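Local coordinates for penicillin-binding protein 1A (Mycobacterium tuberculosis, PDB 5CXW), which builds and cross-links cell-wall peptidoglycan, joining a glycosyltransferase domain to the penicillin-sensitive transpeptidase domain crystallised here with penicillin V, at residues A[164-169]-A[198-203]; A[174-179]-A[256-261]; A[189-194]-A[205-210]. One frame throughout, in Å; residues are numbered along the deposited sequence. Where two conformers were deposited one is given.

Contact 1. Residues A[164-169]-A[198-203]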
ATOM      1  N   GLY A 164       9.910 -21.527   3.548  1.00 15.22           N
ATOM      2  CA  GLY A 164       9.325 -20.709   4.638  1.00 15.68           C
ATOM      3  C   GLY A 164       7.860 -20.445   4.502  1.00 15.34           C
ATOM      4  O   GLY A 164       7.213 -19.959   5.431  1.00 16.63           O
ATOM      5  N   GLY A 165       7.275 -20.696   3.325  1.00 14.39           N
ATOM      6  CA  GLY A 165       5.824 -20.570   3.165  1.00 13.65           C
ATOM      7  C   GLY A 165       5.323 -19.194   3.622  1.00 12.85           C
ATOM      8  O   GLY A 165       5.834 -18.168   3.204  1.00 12.88           O
ATOM      9  N   PRO A 166       4.278 -19.150   4.451  1.00 13.20           N
ATOM     10  CA  PRO A 166       3.726 -17.844   4.792  1.00 12.40           C
ATOM     11  C   PRO A 166       4.720 -16.964   5.566  1.00 12.10           C
ATOM     12  O   PRO A 166       4.701 -15.729   5.430  1.00 11.42           O
ATOM     13  CB  PRO A 166       2.470 -18.169   5.617  1.00 13.08           C
ATOM     14  CG  PRO A 166       2.656 -19.581   6.024  1.00 13.84           C
ATOM     15  CD  PRO A 166       3.465 -20.264   4.948  1.00 13.43           C
ATOM     16  N   GLN A 167       5.656 -17.579   6.305  1.00 12.55           N
ATOM     17  CA  GLN A 167       6.689 -16.798   6.968  1.00 13.31           C
ATOM     18  C   GLN A 167       7.555 -16.042   5.967  1.00 12.50           C
ATOM     19  O   GLN A 167       8.001 -14.907   6.222  1.00 12.29           O
ATOM     20  CB  GLN A 167       7.599 -17.669   7.833  1.00 14.70           C
ATOM     21  CG  GLN A 167       8.604 -16.899   8.694  1.00 16.05           C
ATOM     22  CD  GLN A 167       7.925 -16.058   9.756  1.00 17.28           C
ATOM     23  OE1 GLN A 167       7.271 -16.578  10.687  1.00 18.97           O
ATOM     24  NE2 GLN A 167       8.011 -14.746   9.604  1.00 18.77           N
ATOM     25  N   ALA A 168       7.782 -16.622   4.803  1.00 11.64           N
ATOM     26  CA  ALA A 168       8.618 -15.913   3.788  1.00 11.24           C
ATOM     27  C   ALA A 168       7.883 -14.730   3.221  1.00 10.85           C
ATOM     28  O   ALA A 168       8.532 -13.736   2.882  1.00 10.77           O
ATOM     29  CB  ALA A 168       9.006 -16.814   2.652  1.00 11.68           C
ATOM     30  N   VAL A 169       6.548 -14.808   3.154  1.00 10.32           N
ATOM     31  CA  VAL A 169       5.746 -13.651   2.720  1.00 10.27           C
ATOM     32  C   VAL A 169       5.818 -12.532   3.765  1.00 10.40           C
ATOM     33  O   VAL A 169       6.065 -11.343   3.437  1.00 10.32           O
ATOM     34  CB  VAL A 169       4.254 -14.033   2.462  1.00 10.37           C
ATOM     35  CG1 VAL A 169       3.453 -12.832   2.022  1.00 10.32           C
ATOM     36  CG2 VAL A 169       4.135 -15.176   1.475  1.00 10.33           C
ATOM     37  N   PRO A 198       2.935 -16.295  10.565  1.00 15.56           N
ATOM     38  CA  PRO A 198       1.583 -16.102  10.026  1.00 14.90           C
ATOM     39  C   PRO A 198       1.003 -17.403   9.535  1.00 15.07           C
ATOM     40  O   PRO A 198       1.758 -18.383   9.264  1.00 15.40           O
ATOM     41  CB  PRO A 198       1.817 -15.214   8.800  1.00 14.56           C
ATOM     42  CG  PRO A 198       3.216 -15.453   8.449  1.00 14.16           C
ATOM     43  CD  PRO A 198       3.976 -15.845   9.637  1.00 15.32           C
ATOM     44  N   ASN A 199      -0.316 -17.461   9.413  0.50 14.55           N
ATOM     45  CA  ASN A 199      -0.900 -18.572   8.715  0.50 14.49           C
ATOM     46  C   ASN A 199      -1.037 -18.223   7.247  0.50 13.48           C
ATOM     47  O   ASN A 199      -0.697 -17.103   6.813  0.50 13.12           O
ATOM     48  CB  ASN A 199      -2.196 -19.052   9.375  0.50 14.97           C
ATOM     49  CG  ASN A 199      -3.336 -18.101   9.223  0.50 15.15           C
ATOM     50  OD1 ASN A 199      -3.329 -17.229   8.364  0.50 14.80           O
ATOM     51  ND2 ASN A 199      -4.357 -18.278  10.074  0.50 15.86           N
ATOM     52  N   ASN A 200      -1.533 -19.178   6.480  1.00 13.45           N
ATOM     53  CA  ASN A 200      -1.590 -19.040   5.038  1.00 12.86           C
ATOM     54  C   ASN A 200      -2.386 -17.873   4.531  1.00 12.54           C
ATOM     55  O   ASN A 200      -2.137 -17.385   3.424  1.00 13.61           O
ATOM     56  CB  ASN A 200      -2.137 -20.286   4.435  1.00 13.18           C
ATOM     57  CG  ASN A 200      -1.230 -21.471   4.582  1.00 14.34           C
ATOM     58  OD1 ASN A 200      -0.026 -21.359   4.508  1.00 15.31           O
ATOM     59  ND2 ASN A 200      -1.831 -22.662   4.779  1.00 15.67           N
ATOM     60  N   GLY A 201      -3.316 -17.359   5.301  1.00 12.59           N
ATOM     61  CA  GLY A 201      -4.099 -16.203   4.866  1.00 11.99           C
ATOM     62  C   GLY A 201      -3.340 -14.897   4.606  1.00 11.58           C
ATOM     63  O   GLY A 201      -3.883 -13.971   4.037  1.00 11.16           O
ATOM     64  N   ILE A 202      -2.089 -14.869   5.049  1.00 11.17           N
ATOM     65  CA  ILE A 202      -1.242 -13.705   4.855  1.00 11.31           C
ATOM     66  C   ILE A 202      -1.245 -13.324   3.373  1.00 10.61           C
ATOM     67  O   ILE A 202      -1.228 -12.132   3.073  1.00 10.53           O
ATOM     68  CB  ILE A 202       0.166 -13.919   5.388  1.00 11.06           C
ATOM     69  CG1 ILE A 202       0.956 -12.583   5.278  1.00 11.07           C
ATOM     70  CG2 ILE A 202       0.930 -15.060   4.654  1.00 11.29           C
ATOM     71  CD1 ILE A 202       2.246 -12.537   6.029  1.00 11.67           C
ATOM     72  N   VAL A 203      -1.165 -14.290   2.460  1.00 10.76           N
ATOM     73  CA  VAL A 203      -1.011 -13.940   1.038  1.00 11.04           C
ATOM     74  C   VAL A 203      -2.256 -13.277   0.467  1.00 11.25           C
ATOM     75  O   VAL A 203      -2.185 -12.575  -0.555  1.00 12.12           O
ATOM     76  CB  VAL A 203      -0.565 -15.171   0.174  1.00 11.08           C
ATOM     77  CG1 VAL A 203      -1.662 -16.267   0.091  1.00 11.60           C
ATOM     78  CG2 VAL A 203      -0.106 -14.739  -1.218  1.00 11.58           C
TER
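Ile202 and Val169 meet because each sends a CG1 branch anti to its own backbone N, at chi1 -174° in Ile202 and 180° in Val169; the two side chains then lie alongside, pointing opposite ways, CG1 to CG1 at 4.1 Å. The same torsion of Ile202 directs its CG2 onto Pro166, whose CB it reaches at 3.6 Å. Pro166 suits the first turn of the helix, where the amide hydrogen it lacks is not needed, and its ring turns toward 198-203. The ring of Pro198 rests against the backbone of this turn, with Pro198 CG 3.4 Å from Pro166 O, while the Gln167 side chain runs across the Pro198 ring roughly perpendicular to it, OE1 3.5 Å from Pro198 CD. Gln167 NE2 is hydrogen-bonded to Asp171 OD1, one turn on. Nearer the helix start, Asn200 OD1 lies 3.6 Å from Pro166 CG. Branched Val169 and Ile202 fill the buried side, near Ala103 and Phe99. In the conformer given, Asn199 OD1 accepts from Gly201 N at 3.1 Å, from above the carbonyl plane of Asn199, an Asx turn. The 3-10 segment 200-203 packs against the N-terminal turn of helix 165-176 in the helical part of the penicillin-binding transpeptidase fold.

Contact 2. Residues A[174-179]-A[256-261]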
ATOM      1  N   HIS A 174       7.715  -7.357   5.787  1.00 10.76           N
ATOM      2  CA  HIS A 174       8.457  -6.606   6.791  1.00 11.52           C
ATOM      3  C   HIS A 174       9.718  -5.920   6.255  1.00 12.19           C
ATOM      4  O   HIS A 174       9.952  -4.738   6.561  1.00 12.16           O
ATOM      5  CB  HIS A 174       8.811  -7.507   7.968  1.00 12.08           C
ATOM      6  CG  HIS A 174       7.632  -7.819   8.836  1.00 12.19           C
ATOM      7  ND1 HIS A 174       7.490  -9.047   9.427  1.00 13.07           N
ATOM      8  CD2 HIS A 174       6.630  -7.046   9.324  1.00 12.47           C
ATOM      9  CE1 HIS A 174       6.404  -9.046  10.181  1.00 13.31           C
ATOM     10  NE2 HIS A 174       5.882  -7.830  10.163  1.00 12.90           N
ATOM     11  N   GLN A 175      10.470  -6.611   5.443  0.50 12.17           N
ATOM     12  CA  GLN A 175      11.688  -6.053   4.848  0.50 12.79           C
ATOM     13  C   GLN A 175      11.371  -4.885   3.913  0.50 12.13           C
ATOM     14  O   GLN A 175      12.097  -3.912   3.890  0.50 11.97           O
ATOM     15  CB  GLN A 175      12.460  -7.170   4.155  0.50 13.66           C
ATOM     16  CG  GLN A 175      13.104  -8.140   5.175  0.50 14.86           C
ATOM     17  CD  GLN A 175      13.557  -9.430   4.537  0.50 15.45           C
ATOM     18  OE1 GLN A 175      13.467  -9.557   3.342  0.50 15.91           O
ATOM     19  NE2 GLN A 175      14.042 -10.403   5.339  0.50 16.86           N
ATOM     20  N   ALA A 176      10.243  -4.949   3.219  1.00 11.71           N
ATOM     21  CA  ALA A 176       9.807  -3.851   2.331  1.00 11.67           C
ATOM     22  C   ALA A 176       9.403  -2.595   3.070  1.00 11.82           C
ATOM     23  O   ALA A 176       9.423  -1.527   2.475  1.00 11.53           O
ATOM     24  CB  ALA A 176       8.672  -4.311   1.427  1.00 11.42           C
ATOM     25  N   GLY A 177       9.096  -2.731   4.387  1.00 11.68           N
ATOM     26  CA  GLY A 177       8.653  -1.623   5.226  1.00 12.04           C
ATOM     27  C   GLY A 177       7.317  -1.782   5.874  1.00 11.99           C
ATOM     28  O   GLY A 177       6.854  -0.815   6.502  1.00 12.81           O
ATOM     29  N   ILE A 178       6.638  -2.930   5.771  1.00 11.28           N
ATOM     30  CA  ILE A 178       5.448  -3.154   6.600  1.00 11.46           C
ATOM     31  C   ILE A 178       5.915  -3.191   8.025  1.00 11.68           C
ATOM     32  O   ILE A 178       6.767  -4.000   8.386  1.00 11.79           O
ATOM     33  CB  ILE A 178       4.654  -4.411   6.200  1.00 11.15           C
ATOM     34  CG1 ILE A 178       4.215  -4.381   4.715  1.00 10.67           C
ATOM     35  CG2 ILE A 178       3.497  -4.582   7.134  1.00 11.60           C
ATOM     36  CD1 ILE A 178       3.342  -3.193   4.332  1.00 10.56           C
ATOM     37  N   ALA A 179       5.456  -2.258   8.858  1.00 12.29           N
ATOM     38  CA  ALA A 179       6.048  -2.139  10.203  1.00 13.38           C
ATOM     39  C   ALA A 179       5.762  -3.396  11.000  1.00 14.07           C
ATOM     40  O   ALA A 179       4.727  -4.045  10.797  1.00 14.41           O
ATOM     41  CB  ALA A 179       5.475  -0.949  10.951  1.00 13.88           C
ATOM     42  N   GLN A 256      19.120  -0.796   1.464  1.00 15.43           N
ATOM     43  CA  GLN A 256      18.801  -1.691   0.357  1.00 14.91           C
ATOM     44  C   GLN A 256      18.126  -2.987   0.884  1.00 14.44           C
ATOM     45  O   GLN A 256      18.766  -4.042   1.021  1.00 15.38           O
ATOM     46  CB  GLN A 256      20.062  -2.001  -0.463  1.00 14.74           C
ATOM     47  CG  GLN A 256      19.783  -2.755  -1.757  1.00 14.30           C
ATOM     48  CD  GLN A 256      19.199  -1.862  -2.813  1.00 13.87           C
ATOM     49  OE1 GLN A 256      19.773  -0.826  -3.152  1.00 14.27           O
ATOM     50  NE2 GLN A 256      18.129  -2.278  -3.407  1.00 13.27           N
ATOM     51  N   ARG A 257      16.831  -2.912   1.144  1.00 13.19           N
ATOM     52  CA  ARG A 257      16.118  -4.034   1.770  1.00 13.38           C
ATOM     53  C   ARG A 257      15.749  -5.180   0.818  1.00 13.39           C
ATOM     54  O   ARG A 257      15.662  -6.343   1.244  1.00 14.22           O
ATOM     55  CB  ARG A 257      14.785  -3.501   2.306  1.00 13.68           C
ATOM     56  CG  ARG A 257      14.951  -2.570   3.513  1.00 14.52           C
ATOM     57  CD  ARG A 257      15.269  -3.370   4.764  1.00 15.40           C
ATOM     58  NE  ARG A 257      15.246  -2.579   6.002  1.00 15.65           N
ATOM     59  CZ  ARG A 257      14.177  -2.278   6.734  1.00 15.83           C
ATOM     60  NH1 ARG A 257      12.971  -2.634   6.401  1.00 15.09           N
ATOM     61  NH2 ARG A 257      14.344  -1.576   7.861  1.00 16.37           N
ATOM     62  N   ILE A 258      15.444  -4.848  -0.429  1.00 12.54           N
ATOM     63  CA  ILE A 258      15.048  -5.776  -1.444  1.00 12.32           C
ATOM     64  C   ILE A 258      16.038  -5.574  -2.616  1.00 11.34           C
ATOM     65  O   ILE A 258      16.370  -4.435  -2.947  1.00 11.53           O
ATOM     66  CB  ILE A 258      13.620  -5.474  -1.906  1.00 12.60           C
ATOM     67  CG1 ILE A 258      12.629  -5.574  -0.751  1.00 14.02           C
ATOM     68  CG2 ILE A 258      13.225  -6.340  -3.088  1.00 12.19           C
ATOM     69  CD1 ILE A 258      11.280  -5.024  -1.106  1.00 14.77           C
ATOM     70  N   PRO A 259      16.532  -6.658  -3.221  1.00 10.81           N
ATOM     71  CA  PRO A 259      17.487  -6.409  -4.307  1.00 10.82           C
ATOM     72  C   PRO A 259      16.824  -5.639  -5.462  1.00 10.31           C
ATOM     73  O   PRO A 259      15.627  -5.809  -5.766  1.00  9.50           O
ATOM     74  CB  PRO A 259      17.925  -7.812  -4.753  1.00 11.22           C
ATOM     75  CG  PRO A 259      17.565  -8.709  -3.571  1.00 11.06           C
ATOM     76  CD  PRO A 259      16.431  -8.071  -2.848  1.00 10.69           C
ATOM     77  N   LYS A 260      17.598  -4.724  -6.038  1.00 10.70           N
ATOM     78  CA  LYS A 260      17.128  -3.942  -7.171  1.00 10.92           C
ATOM     79  C   LYS A 260      16.489  -4.806  -8.249  1.00 10.96           C
ATOM     80  O   LYS A 260      15.438  -4.452  -8.806  1.00 10.50           O
ATOM     81  CB  LYS A 260      18.290  -3.145  -7.754  1.00 12.10           C
ATOM     82  CG  LYS A 260      17.952  -2.443  -9.094  1.00 13.32           C
ATOM     83  CD  LYS A 260      19.000  -1.456  -9.515  1.00 14.43           C
ATOM     84  CE  LYS A 260      18.750  -0.823 -10.878  1.00 15.48           C
ATOM     85  NZ  LYS A 260      17.462  -0.125 -10.997  1.00 15.41           N
ATOM     86  N   ALA A 261      17.161  -5.906  -8.617  1.00 10.91           N
ATOM     87  CA  ALA A 261      16.666  -6.755  -9.705  1.00 10.70           C
ATOM     88  C   ALA A 261      15.288  -7.333  -9.344  1.00 10.36           C
ATOM     89  O   ALA A 261      14.391  -7.417 -10.215  1.00  9.65           O
ATOM     90  CB  ALA A 261      17.639  -7.839 -10.086  1.00 11.25           C
TER
HETATM   91  O   HOH W   1      10.474  -2.335   7.931  1.00 31.00           O
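Gln175 and Arg257 bring their backbones to 5.8 Å between CA atoms where helix 165-176 ends, the chain leaving the last turn at Gly177 with phi 121°, while 256-261 runs from the end of strand 255-256 through a loop into helix 260-270. Arg257 is bent at chi2 (-76°), which folds its aliphatic part over Gln175 O and carries the guanidinium beyond it. NH1 then donates to Gln175 O at 2.9 Å in a nearly straight bond (165°), with the acceptor in the guanidinium plane but the donor well above the carbonyl plane. A water takes a second hydrogen bond from Arg257 NH1 at 2.9 Å and gives one to His174 O at 2.8 Å. NH1 thus serves Gln175 O directly and His174 O through the water, a task suited to a long, multiply donating arginine; its positive charge probably interacts favourably with the C-terminal, negative end of the helix dipole. Within the transpeptidase domain this joins the end of helix 165-176 to the loop before helix 260-270. The turn itself closes in a Schellman motif, in which glycine readily adopts the positive phi, and Gly177 N bonds back to His174 O at 3.1 Å. Next along the chain, Ile258 extends CD1 to Ala176 CB at 3.7 Å, a small methyl that allows close approach on the buried side, where Phe102 and Ala217 also pack. Asp255 binds Arg257 NE in a salt bridge, and Tyr227 makes a cation-pi contact with the same side chain.

Contact 3. Residues A[189-194]-A[205-210]. With PEG (di(hydroxyethyl)ether), chain D.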
ATOM      1  N   LEU A 189       1.609  -9.513  11.317  1.00 13.08           N
ATOM      2  CA  LEU A 189       1.769 -10.666  10.426  1.00 13.00           C
ATOM      3  C   LEU A 189       2.178 -11.948  11.219  1.00 13.91           C
ATOM      4  O   LEU A 189       3.010 -12.730  10.779  1.00 13.91           O
ATOM      5  CB  LEU A 189       2.779 -10.381   9.310  1.00 12.46           C
ATOM      6  CG  LEU A 189       2.698  -9.026   8.625  1.00 12.11           C
ATOM      7  CD1 LEU A 189       3.699  -8.947   7.510  1.00 12.05           C
ATOM      8  CD2 LEU A 189       1.308  -8.830   8.076  1.00 11.94           C
ATOM      9  N   SER A 190       1.539 -12.114  12.372  1.00 15.02           N
ATOM     10  CA  SER A 190       1.844 -13.161  13.354  1.00 16.56           C
ATOM     11  C   SER A 190       0.507 -13.723  13.838  1.00 17.14           C
ATOM     12  O   SER A 190      -0.293 -13.011  14.454  1.00 16.95           O
ATOM     13  CB  SER A 190       2.633 -12.551  14.528  1.00 17.76           C
ATOM     14  OG  SER A 190       2.869 -13.506  15.540  1.00 19.49           O
ATOM     15  N   GLU A 191       0.278 -15.012  13.628  1.00 17.31           N
ATOM     16  CA  GLU A 191      -1.003 -15.590  13.995  1.00 18.61           C
ATOM     17  C   GLU A 191      -1.237 -15.528  15.489  1.00 20.15           C
ATOM     18  O   GLU A 191      -2.327 -15.089  15.941  1.00 20.14           O
ATOM     19  CB  GLU A 191      -1.154 -17.013  13.461  1.00 19.37           C
ATOM     20  CG  GLU A 191      -2.578 -17.579  13.663  1.00 21.22           C
ATOM     21  CD  GLU A 191      -3.762 -16.715  13.111  1.00 22.46           C
ATOM     22  OE1 GLU A 191      -3.608 -15.817  12.233  1.00 22.47           O
ATOM     23  OE2 GLU A 191      -4.901 -16.937  13.619  1.00 23.22           O
ATOM     24  N   ASP A 192      -0.210 -15.891  16.266  1.00 20.17           N
ATOM     25  CA  ASP A 192      -0.327 -15.902  17.730  1.00 22.48           C
ATOM     26  C   ASP A 192      -0.234 -14.519  18.343  1.00 22.38           C
ATOM     27  O   ASP A 192      -0.449 -14.372  19.556  1.00 22.74           O
ATOM     28  CB  ASP A 192       0.665 -16.904  18.411  1.00 23.22           C
ATOM     29  CG  ASP A 192       2.192 -16.549  18.240  1.00 24.55           C
ATOM     30  OD1 ASP A 192       2.595 -15.450  17.788  1.00 22.91           O
ATOM     31  OD2 ASP A 192       3.032 -17.426  18.573  1.00 25.88           O
ATOM     32  N   GLY A 193       0.095 -13.504  17.542  1.00 21.17           N
ATOM     33  CA  GLY A 193       0.150 -12.151  18.043  1.00 21.95           C
ATOM     34  C   GLY A 193       1.385 -11.925  18.894  1.00 23.51           C
ATOM     35  O   GLY A 193       1.488 -10.866  19.513  1.00 24.69           O
ATOM     36  N   LYS A 194       2.315 -12.902  18.925  1.00 24.31           N
ATOM     37  CA  LYS A 194       3.491 -12.885  19.792  1.00 26.47           C
ATOM     38  C   LYS A 194       4.827 -12.935  19.031  1.00 26.02           C
ATOM     39  O   LYS A 194       5.892 -12.946  19.656  1.00 26.86           O
ATOM     40  CB  LYS A 194       3.460 -14.086  20.748  1.00 29.47           C
ATOM     41  CG  LYS A 194       2.356 -14.035  21.778  1.00 32.15           C
ATOM     42  CD  LYS A 194       2.215 -15.390  22.489  1.00 35.37           C
ATOM     43  CE  LYS A 194       1.463 -15.321  23.818  1.00 38.20           C
ATOM     44  NZ  LYS A 194       0.733 -14.045  24.107  1.00 39.13           N
ATOM     45  N   GLY A 205      -3.927 -11.124   2.269  1.00 11.01           N
ATOM     46  CA  GLY A 205      -4.041  -9.901   2.990  1.00 11.11           C
ATOM     47  C   GLY A 205      -4.964  -9.943   4.176  1.00 11.72           C
ATOM     48  O   GLY A 205      -5.637  -8.946   4.438  1.00 11.86           O
ATOM     49  N   GLN A 206      -5.024 -11.074   4.880  0.50 12.04           N
ATOM     50  CA  GLN A 206      -5.954 -11.257   5.969  0.50 12.87           C
ATOM     51  C   GLN A 206      -5.481 -10.623   7.297  0.50 12.56           C
ATOM     52  O   GLN A 206      -6.310 -10.393   8.164  0.50 12.52           O
ATOM     53  CB  GLN A 206      -6.338 -12.736   6.135  0.50 14.22           C
ATOM     54  CG  GLN A 206      -6.875 -13.390   4.844  0.50 15.47           C
ATOM     55  CD  GLN A 206      -8.403 -13.520   4.771  0.50 17.77           C
ATOM     56  OE1 GLN A 206      -9.158 -12.692   5.305  0.50 19.67           O
ATOM     57  NE2 GLN A 206      -8.879 -14.591   4.079  0.50 19.45           N
ATOM     58  N   TYR A 207      -4.191 -10.304   7.423  1.00 11.74           N
ATOM     59  CA  TYR A 207      -3.669  -9.630   8.577  1.00 12.18           C
ATOM     60  C   TYR A 207      -3.892  -8.150   8.501  1.00 12.08           C
ATOM     61  O   TYR A 207      -4.073  -7.598   7.448  1.00 11.78           O
ATOM     62  CB  TYR A 207      -2.161  -9.972   8.802  1.00 12.36           C
ATOM     63  CG  TYR A 207      -1.991 -11.358   9.283  1.00 12.52           C
ATOM     64  CD1 TYR A 207      -2.045 -11.673  10.621  1.00 13.56           C
ATOM     65  CD2 TYR A 207      -1.797 -12.382   8.396  1.00 12.72           C
ATOM     66  CE1 TYR A 207      -1.991 -12.966  11.057  1.00 14.15           C
ATOM     67  CE2 TYR A 207      -1.750 -13.697   8.822  1.00 13.68           C
ATOM     68  CZ  TYR A 207      -1.802 -13.983  10.174  1.00 13.94           C
ATOM     69  OH  TYR A 207      -1.726 -15.294  10.557  1.00 14.72           O
ATOM     70  N   GLN A 208      -3.870  -7.481   9.670  1.00 12.64           N
ATOM     71  CA  GLN A 208      -4.028  -6.044   9.726  1.00 13.30           C
ATOM     72  C   GLN A 208      -2.759  -5.334   9.417  1.00 12.89           C
ATOM     73  O   GLN A 208      -1.697  -5.661   9.959  1.00 13.12           O
ATOM     74  CB  GLN A 208      -4.500  -5.625  11.118  1.00 14.58           C
ATOM     75  CG  GLN A 208      -5.909  -6.059  11.410  1.00 15.84           C
ATOM     76  CD  GLN A 208      -6.409  -5.481  12.733  1.00 17.65           C
ATOM     77  OE1 GLN A 208      -5.709  -4.725  13.436  1.00 18.79           O
ATOM     78  NE2 GLN A 208      -7.629  -5.814  13.061  1.00 19.60           N
ATOM     79  N   THR A 209      -2.857  -4.336   8.534  1.00 12.33           N
ATOM     80  CA  THR A 209      -1.778  -3.477   8.148  1.00 12.08           C
ATOM     81  C   THR A 209      -2.348  -2.054   8.019  1.00 11.98           C
ATOM     82  O   THR A 209      -3.556  -1.866   7.815  1.00 12.02           O
ATOM     83  CB  THR A 209      -1.285  -3.948   6.760  1.00 11.53           C
ATOM     84  OG1 THR A 209      -0.813  -5.286   6.894  1.00 11.53           O
ATOM     85  CG2 THR A 209      -0.135  -3.105   6.131  1.00 11.65           C
ATOM     86  N   ARG A 210      -1.497  -1.038   8.125  1.00 12.02           N
ATOM     87  CA  ARG A 210      -2.017   0.350   7.984  1.00 12.27           C
ATOM     88  C   ARG A 210      -1.806   0.821   6.545  1.00 11.84           C
ATOM     89  O   ARG A 210      -0.884   0.389   5.847  1.00 10.85           O
ATOM     90  CB  ARG A 210      -1.256   1.286   8.902  1.00 13.04           C
ATOM     91  CG  ARG A 210      -1.264   0.898  10.384  1.00 13.74           C
ATOM     92  CD  ARG A 210      -0.351   1.805  11.221  1.00 14.72           C
ATOM     93  NE  ARG A 210       1.054   1.503  10.916  1.00 14.69           N
ATOM     94  CZ  ARG A 210       2.111   2.206  11.318  1.00 15.49           C
ATOM     95  NH1 ARG A 210       1.972   3.244  12.116  1.00 16.19           N
ATOM     96  NH2 ARG A 210       3.336   1.779  10.987  1.00 14.91           N
TER
HETATM   97  O2  PEG D 703     -11.633  -7.919   9.743  1.00 29.86           O
HETATM   98  C3  PEG D 703     -11.136  -7.515  11.012  1.00 29.52           C
HETATM   99  C4  PEG D 703      -9.791  -6.881  10.799  1.00 28.64           C
HETATM  100  O4  PEG D 703      -8.811  -7.833  11.161  1.00 35.10           O
HETATM  101  O   HOH W   2      -0.821  -7.912  11.474  1.00 12.27           O
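Tyr207 lays one face of its ring against the backbone of Leu189, whose CA stands 4.2 Å from the ring centroid and 24° off the ring normal, a CH-pi contact displaced from the ring centre. The two side chains themselves are set at a slant to each other: Leu189 turns its CD2 back to Tyr207 CB at 3.7 Å, so that the leucine packs on the root of the tyrosine while its own backbone lies over the ring. At the far end the phenol meets Glu191 at about a right angle, the carboxylate and ring planes 73° apart. Tyr207 OH donates to Glu191 OE1 at 2.6 Å, a bond weak in its geometry, and the same hydroxyl accepts from the backbone N of Asn199. A tyrosine suits this place because its flat ring spans the contact from a buried leucine to an exposed acid and its hydroxyl can both give and take a hydrogen bond. The glutamate can reach it because its chain is bent at chi2 (54°). Residues 205-210 lead into the short, weakly bonded strand 208-209, which pairs antiparallel with strand 93-94 shortly before the SxxK-type segment that holds Ser97, the probable acylated serine. On the other segment an Asx turn turns the chain at 192-194, Asp192 OD1 accepting from Lys194 N at 2.8 Å, with Gly193 taking a positive phi between them. A water accepts from Leu189 N at 2.9 Å and lies near Gln208 O. Farther out, Gln208 NE2 donates to O4 of a di(hydroxyethyl)ether molecule, probably from the crystallisation liquor, at 3.0 Å.

Helix 165-176 supplies the first segment of contact 1 at its start and that of contact 2 at its end. The chain then runs through 189-194, the first half of contact 3, and returns to the helix start at 198-203, closing contact 1; 205-210 follows directly and closes contact 3. Contacts 1 and 3 therefore cross, and they meet where Gly201 O lies 3.2 Å from Gln206 N, a probable hydrogen bond. After helix 211-222 and strands 226-227, 233-237 and 243-246, residues 256-261 close the longest loop, that of contact 2, which encloses contact 3 and crosses contact 1. Together they tie helix 165-176 to the loops before strand 208-209 and to the approach to helix 260-270.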